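PDB 2HJN: DBF2 kinase activator protein MOB1, which binds and activates the DBF2 protein kinase, allowing its phosphorylation by CDC15 in the mitotic exit network of budding yeast. Local coordinates for residues 75-86 / 207-217. Residues are numbered along the deposited sequence; the frame is centred on the assembly and turned at random.
Sequences ENEWLAVHCVDF and HFCLFAQEFEL
F211 reaches from helix 198-214 into helix 75-97, a knob in the hole made by W78, L79, H82 and F86; helices 75-86 and 207-214 run nearly antiparallel, their N-to-C directions 155° apart. Its CB lies 3.8 Å from F86 CZ. With CG anti to the backbone N (chi1 -164°), the ring extends from its helix among the side chains of 75-86. CG and CD2 meet F86 CE2, as the edge of F86 points at the F211 face, and CD1 lies near H82 CG and ND1. Further out, CE1 sits 3.4 Å from H82 CG in an offset stack, the planes 29° apart, and CE2 touches L79 CD2. CZ, the tip, ends 3.5 Å from H82 CB and also touches L79 CD2. Cutting F211 back to an alanine is likely to open a gap between the helices and leave the H82 ring without its stacking partner. Beyond the knob, F86 turns its edge to the H207 face and takes the edge of F208 on its own, while L79 CD2 stands 3.7 Å over the centre of the F215 ring. No hydrogen bond crosses; W78 NE1 and H207 NE2 hydrogen-bond instead to the backbone oxygens of V67 and A66. Helix pairing here therefore rests on aromatic and CH-pi packing.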
# COMPACT_ATOMS: atom_id res chain seq x y z
N GLU A 75 -13.45 12.67 -24.39
CA GLU A 75 -13.44 13.26 -23.05
C GLU A 75 -14.04 12.35 -21.95
O GLU A 75 -13.44 12.19 -20.88
CB GLU A 75 -14.13 14.64 -23.05
CG GLU A 75 -14.26 15.27 -21.67
CD GLU A 75 -14.64 16.75 -21.69
OE1 GLU A 75 -13.84 17.60 -21.26
OE2 GLU A 75 -15.77 17.08 -22.08
N ASN A 76 -15.24 11.81 -22.23
CA ASN A 76 -15.88 10.76 -21.39
C ASN A 76 -14.98 9.56 -21.11
O ASN A 76 -14.94 9.07 -19.97
CB ASN A 76 -17.17 10.25 -22.04
CG ASN A 76 -18.29 11.26 -21.96
OD1 ASN A 76 -18.20 12.28 -21.26
ND2 ASN A 76 -19.37 10.99 -22.71
N GLU A 77 -14.30 9.06 -22.16
CA GLU A 77 -13.40 7.94 -21.97
C GLU A 77 -12.21 8.27 -21.07
O GLU A 77 -11.87 7.50 -20.16
CB GLU A 77 -12.91 7.36 -23.29
CG GLU A 77 -13.40 5.97 -23.50
CD GLU A 77 -13.02 5.41 -24.84
OE1 GLU A 77 -11.83 4.99 -25.00
OE2 GLU A 77 -13.92 5.39 -25.72
N TRP A 78 -11.58 9.41 -21.37
CA TRP A 78 -10.48 9.97 -20.61
C TRP A 78 -10.89 10.14 -19.13
O TRP A 78 -10.18 9.69 -18.21
CB TRP A 78 -10.07 11.30 -21.26
CG TRP A 78 -8.86 11.98 -20.67
CD1 TRP A 78 -8.85 13.13 -19.96
CD2 TRP A 78 -7.50 11.54 -20.77
NE1 TRP A 78 -7.56 13.45 -19.61
CE2 TRP A 78 -6.71 12.50 -20.10
CE3 TRP A 78 -6.88 10.44 -21.37
CZ2 TRP A 78 -5.33 12.38 -19.99
CZ3 TRP A 78 -5.50 10.32 -21.28
CH2 TRP A 78 -4.74 11.28 -20.59
N LEU A 79 -12.04 10.76 -18.89
CA LEU A 79 -12.53 10.92 -17.51
C LEU A 79 -12.91 9.57 -16.81
O LEU A 79 -12.56 9.38 -15.63
CB LEU A 79 -13.64 11.95 -17.43
CG LEU A 79 -13.41 13.37 -17.99
CD1 LEU A 79 -14.32 14.40 -17.34
CD2 LEU A 79 -11.98 13.83 -18.02
N ALA A 80 -13.54 8.65 -17.55
CA ALA A 80 -13.82 7.29 -17.06
C ALA A 80 -12.52 6.51 -16.69
O ALA A 80 -12.45 5.91 -15.61
CB ALA A 80 -14.66 6.50 -18.09
N VAL A 81 -11.54 6.50 -17.57
CA VAL A 81 -10.21 5.91 -17.28
C VAL A 81 -9.61 6.45 -15.99
O VAL A 81 -9.24 5.66 -15.12
CB VAL A 81 -9.18 6.05 -18.44
CG1 VAL A 81 -7.74 5.64 -17.98
CG2 VAL A 81 -9.61 5.17 -19.61
N HIS A 82 -9.53 7.77 -15.85
CA HIS A 82 -8.94 8.35 -14.67
C HIS A 82 -9.74 8.22 -13.39
O HIS A 82 -9.15 8.18 -12.33
CB HIS A 82 -8.52 9.79 -14.90
CG HIS A 82 -7.42 9.90 -15.90
ND1 HIS A 82 -6.09 9.91 -15.54
CD2 HIS A 82 -7.45 9.89 -17.25
CE1 HIS A 82 -5.34 9.94 -16.63
NE2 HIS A 82 -6.14 9.93 -17.68
N CYS A 83 -11.08 8.19 -13.49
CA CYS A 83 -11.91 7.98 -12.31
C CYS A 83 -11.67 6.58 -11.69
O CYS A 83 -11.50 6.46 -10.49
CB CYS A 83 -13.39 8.23 -12.67
SG CYS A 83 -14.53 8.31 -11.28
N VAL A 84 -11.60 5.52 -12.51
CA VAL A 84 -11.25 4.18 -11.99
C VAL A 84 -9.81 4.14 -11.44
O VAL A 84 -9.56 3.56 -10.38
CB VAL A 84 -11.45 3.05 -13.02
CG1 VAL A 84 -10.91 1.73 -12.52
CG2 VAL A 84 -12.95 2.92 -13.43
N ASP A 85 -8.87 4.77 -12.15
CA ASP A 85 -7.49 4.90 -11.63
C ASP A 85 -7.42 5.63 -10.27
O ASP A 85 -6.64 5.24 -9.42
CB ASP A 85 -6.59 5.65 -12.60
CG ASP A 85 -6.30 4.87 -13.90
OD1 ASP A 85 -6.53 3.61 -13.96
OD2 ASP A 85 -5.83 5.53 -14.87
N PHE A 86 -8.20 6.69 -10.07
CA PHE A 86 -8.15 7.40 -8.78
C PHE A 86 -8.72 6.59 -7.61
O PHE A 86 -8.20 6.60 -6.48
CB PHE A 86 -8.86 8.75 -8.86
CG PHE A 86 -8.12 9.77 -9.70
CD1 PHE A 86 -6.74 9.82 -9.70
CD2 PHE A 86 -8.83 10.67 -10.49
CE1 PHE A 86 -6.05 10.75 -10.51
CE2 PHE A 86 -8.14 11.62 -11.29
CZ PHE A 86 -6.76 11.66 -11.31
N HIS A 207 -2.28 14.91 -8.28
CA HIS A 207 -2.79 14.51 -9.61
C HIS A 207 -4.34 14.52 -9.62
O HIS A 207 -4.97 14.95 -10.61
CB HIS A 207 -2.16 13.15 -10.01
CG HIS A 207 -2.54 12.68 -11.39
ND1 HIS A 207 -2.84 11.36 -11.67
CD2 HIS A 207 -2.69 13.34 -12.56
CE1 HIS A 207 -3.14 11.23 -12.94
NE2 HIS A 207 -3.07 12.42 -13.51
N PHE A 208 -4.95 14.10 -8.50
CA PHE A 208 -6.43 14.13 -8.34
C PHE A 208 -6.95 15.58 -8.48
O PHE A 208 -7.87 15.84 -9.25
CB PHE A 208 -6.80 13.51 -6.97
CG PHE A 208 -8.30 13.41 -6.69
CD1 PHE A 208 -8.98 12.22 -6.91
CD2 PHE A 208 -9.01 14.50 -6.16
CE1 PHE A 208 -10.40 12.09 -6.63
CE2 PHE A 208 -10.40 14.40 -5.86
CZ PHE A 208 -11.10 13.19 -6.08
N CYS A 209 -6.31 16.51 -7.76
CA CYS A 209 -6.69 17.92 -7.74
C CYS A 209 -6.41 18.66 -9.05
O CYS A 209 -7.19 19.50 -9.44
CB CYS A 209 -6.02 18.66 -6.57
SG CYS A 209 -6.61 18.11 -4.93
N LEU A 210 -5.28 18.38 -9.70
CA LEU A 210 -5.00 18.97 -11.01
C LEU A 210 -5.98 18.51 -12.09
O LEU A 210 -6.42 19.31 -12.93
CB LEU A 210 -3.56 18.67 -11.46
CG LEU A 210 -2.49 19.39 -10.64
CD1 LEU A 210 -1.11 18.75 -10.91
CD2 LEU A 210 -2.53 20.89 -11.01
N PHE A 211 -6.34 17.22 -12.03
CA PHE A 211 -7.27 16.61 -12.98
C PHE A 211 -8.67 17.25 -12.85
O PHE A 211 -9.26 17.68 -13.84
CB PHE A 211 -7.30 15.09 -12.80
CG PHE A 211 -7.92 14.37 -13.95
CD1 PHE A 211 -7.13 13.88 -14.98
CD2 PHE A 211 -9.29 14.16 -13.99
CE1 PHE A 211 -7.69 13.24 -16.05
CE2 PHE A 211 -9.86 13.51 -15.08
CZ PHE A 211 -9.05 13.05 -16.10
N ALA A 212 -9.16 17.37 -11.61
CA ALA A 212 -10.39 18.07 -11.34
C ALA A 212 -10.40 19.55 -11.78
O ALA A 212 -11.43 20.05 -12.24
CB ALA A 212 -10.73 17.98 -9.86
N GLN A 213 -9.28 20.25 -11.63
CA GLN A 213 -9.16 21.65 -12.07
C GLN A 213 -9.26 21.77 -13.63
O GLN A 213 -10.06 22.56 -14.14
CB GLN A 213 -7.86 22.26 -11.51
CG GLN A 213 -7.54 23.71 -11.91
CD GLN A 213 -6.08 24.10 -11.64
OE1 GLN A 213 -5.82 25.04 -10.89
NE2 GLN A 213 -5.13 23.38 -12.25
N GLU A 214 -8.49 20.97 -14.35
CA GLU A 214 -8.46 20.96 -15.82
C GLU A 214 -9.85 20.84 -16.47
O GLU A 214 -10.08 21.38 -17.56
CB GLU A 214 -7.59 19.81 -16.32
CG GLU A 214 -7.54 19.64 -17.86
CD GLU A 214 -6.94 20.86 -18.60
OE1 GLU A 214 -6.01 21.48 -18.06
OE2 GLU A 214 -7.39 21.17 -19.72
N PHE A 215 -10.76 20.13 -15.79
CA PHE A 215 -12.09 19.88 -16.33
C PHE A 215 -13.22 20.52 -15.53
O PHE A 215 -14.39 20.24 -15.79
CB PHE A 215 -12.31 18.37 -16.48
CG PHE A 215 -11.34 17.74 -17.41
CD1 PHE A 215 -11.54 17.82 -18.79
CD2 PHE A 215 -10.20 17.10 -16.92
CE1 PHE A 215 -10.64 17.24 -19.65
CE2 PHE A 215 -9.29 16.54 -17.79
CZ PHE A 215 -9.51 16.61 -19.17
N GLU A 216 -12.85 21.37 -14.58
CA GLU A 216 -13.77 22.00 -13.61
C GLU A 216 -14.75 21.07 -12.87
O GLU A 216 -15.88 21.44 -12.59
CB GLU A 216 -14.48 23.30 -14.12
CG GLU A 216 -14.22 23.83 -15.50
CD GLU A 216 -15.22 24.97 -15.88
OE1 GLU A 216 -15.07 26.12 -15.38
OE2 GLU A 216 -16.17 24.70 -16.67
N LEU A 217 -14.27 19.88 -12.50
CA LEU A 217 -15.07 18.89 -11.81
C LEU A 217 -15.27 19.25 -10.32
O LEU A 217 -16.33 18.99 -9.73
CB LEU A 217 -14.43 17.49 -11.98
CG LEU A 217 -14.09 17.10 -13.44
CD1 LEU A 217 -13.19 15.87 -13.57
CD2 LEU A 217 -15.32 16.93 -14.26